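Local coordinates for YfkN protein (Bacillus subtilis subsp. subtilis, PDB 3GVE), which belongs to the calcineurin-like phosphoesterase family of metal-binding proteins and carries a manganese and a magnesium ion side by side, at residues 72-75 and 76-80. Numbering follows the deposited sequence.
Sequences GEYA and VKYQK
Y74 and Y78, one helical turn apart, lay their rings nearly parallel, the planes 16° apart and the centroids separated by 4.6 Å, but slid so far that little of either ring overlaps. The touching is done by one flank of each: Y74 CD1 lies 3.4 Å from Y78 CD2, and Y74 CE1 sits over the rim of the Y78 face. In return Y78 CB stands over a face of the Y74 ring, a CH-pi contact with CB 4.0 Å from the centroid of that ring. Y74 reaches this place because its CG is anti to the backbone N (chi1 175°), which swings the ring along the helix toward the following turn.

Four successive carbonyls are taken by amides four residues on. V76 N to G72 O is weak because it is long (3.3 Å), though nearly straight; K77 N to E73 O and Y78 N to Y74 O are shorter. The last, Q79 N to A75 O, is short at 2.9 Å yet bent to 140° at the hydrogen.

Beyond the rings, one water joins the polar ends of Y74 and Q79. It lies 2.7 Å from Y74 OH and accepts from Q79 NE2 at 3.0 Å, while the Q79 amide plane is turned steeply against the Y74 ring. E73 OE2 and K77 NZ remain 4.8 Å apart and form no direct salt bridge; each instead hydrogen-bonds to Y338 OH, which bridges the two opposite charges. Y74 also packs on T331, N334 and T335 of helix 322-340, and V76 on F117 of helix 115-123. The arrangement is an alpha-helical i to i+4 aromatic pair, here on helix 70-85, which packs against the C-terminal helix 322-340 in a calcineurin-like phosphoesterase fold.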
loop_
_atom_site.group_PDB
_atom_site.type_symbol
_atom_site.label_atom_id
_atom_site.label_comp_id
_atom_site.label_asym_id
_atom_site.label_seq_id
_atom_site.Cartn_x
_atom_site.Cartn_y
_atom_site.Cartn_z
ATOM N N GLY A 72 10.090 -2.278 -9.352
ATOM C CA GLY A 72 10.299 -0.922 -9.821
ATOM C C GLY A 72 11.586 -0.330 -9.270
ATOM O O GLY A 72 12.284 0.391 -9.960
ATOM N N GLU A 73 11.879 -0.639 -8.009
ATOM C CA GLU A 73 13.124 -0.203 -7.356
ATOM C C GLU A 73 14.334 -0.847 -8.019
ATOM O O GLU A 73 15.331 -0.210 -8.254
ATOM C CB GLU A 73 13.146 -0.636 -5.893
ATOM C CG GLU A 73 12.270 0.118 -4.987
ATOM C CD GLU A 73 12.196 -0.548 -3.603
ATOM O OE1 GLU A 73 11.227 -0.266 -2.900
ATOM O OE2 GLU A 73 13.080 -1.370 -3.237
ATOM N N TYR A 74 14.223 -2.132 -8.312
ATOM C CA TYR A 74 15.304 -2.838 -8.971
ATOM C C TYR A 74 15.672 -2.140 -10.292
ATOM O O TYR A 74 16.831 -1.953 -10.619
ATOM C CB TYR A 74 14.935 -4.317 -9.209
ATOM C CG TYR A 74 16.009 -5.015 -10.010
ATOM C CD1 TYR A 74 17.136 -5.519 -9.387
ATOM C CD2 TYR A 74 15.936 -5.095 -11.392
ATOM C CE1 TYR A 74 18.132 -6.111 -10.099
ATOM C CE2 TYR A 74 16.943 -5.689 -12.118
ATOM C CZ TYR A 74 18.031 -6.198 -11.465
ATOM O OH TYR A 74 19.048 -6.792 -12.176
ATOM N N ALA A 75 14.666 -1.736 -11.058
ATOM C CA ALA A 75 14.922 -1.130 -12.343
ATOM C C ALA A 75 15.696 0.185 -12.246
ATOM O O ALA A 75 16.678 0.398 -12.931
ATOM C CB ALA A 75 13.651 -0.957 -13.107
ATOM N N VAL A 76 15.235 1.046 -11.354
ATOM C CA VAL A 76 15.900 2.321 -11.188
ATOM C C VAL A 76 17.306 2.170 -10.581
ATOM O O VAL A 76 18.204 2.881 -10.960
ATOM C CB VAL A 76 14.993 3.351 -10.451
ATOM C CG1 VAL A 76 14.882 3.058 -8.973
ATOM C CG2 VAL A 76 15.471 4.760 -10.691
ATOM N N LYS A 77 17.490 1.227 -9.668
ATOM C CA LYS A 77 18.793 1.065 -9.030
ATOM C C LYS A 77 19.800 0.374 -9.942
ATOM O O LYS A 77 20.923 0.820 -10.046
ATOM C CB LYS A 77 18.652 0.313 -7.707
ATOM C CG LYS A 77 17.954 1.116 -6.636
ATOM C CD LYS A 77 17.978 0.378 -5.313
ATOM C CE LYS A 77 17.252 1.138 -4.232
ATOM N NZ LYS A 77 17.449 0.474 -2.905
ATOM N N TYR A 78 19.397 -0.709 -10.585
ATOM C CA TYR A 78 20.322 -1.518 -11.381
ATOM C C TYR A 78 20.440 -1.148 -12.856
ATOM O O TYR A 78 21.417 -1.491 -13.485
ATOM C CB TYR A 78 19.994 -3.009 -11.239
ATOM C CG TYR A 78 20.411 -3.578 -9.902
ATOM C CD1 TYR A 78 21.580 -4.329 -9.770
ATOM C CD2 TYR A 78 19.657 -3.341 -8.769
ATOM C CE1 TYR A 78 21.951 -4.835 -8.538
ATOM C CE2 TYR A 78 20.030 -3.828 -7.558
ATOM C CZ TYR A 78 21.170 -4.580 -7.450
ATOM O OH TYR A 78 21.529 -5.061 -6.227
ATOM N N GLN A 79 19.440 -0.460 -13.397
ATOM C CA GLN A 79 19.398 -0.167 -14.822
ATOM C C GLN A 79 19.200 1.304 -15.187
ATOM O O GLN A 79 18.938 1.603 -16.327
ATOM C CB GLN A 79 18.321 -1.032 -15.481
ATOM C CG GLN A 79 18.442 -2.502 -15.112
ATOM C CD GLN A 79 17.541 -3.395 -15.919
ATOM O OE1 GLN A 79 16.655 -2.929 -16.619
ATOM N NE2 GLN A 79 17.750 -4.691 -15.807
ATOM N N LYS A 80 19.353 2.212 -14.233
ATOM C CA LYS A 80 19.114 3.623 -14.487
ATOM C C LYS A 80 19.864 4.153 -15.704
ATOM O O LYS A 80 19.285 4.778 -16.566
ATOM C CB LYS A 80 19.451 4.476 -13.254
ATOM C CG LYS A 80 19.174 5.969 -13.458
ATOM C CD LYS A 80 19.247 6.768 -12.171
ATOM C CE LYS A 80 19.384 8.228 -12.495
ATOM N NZ LYS A 80 18.111 8.953 -12.326
HETATM O O HOH W 1 20.197 -5.713 -14.309
#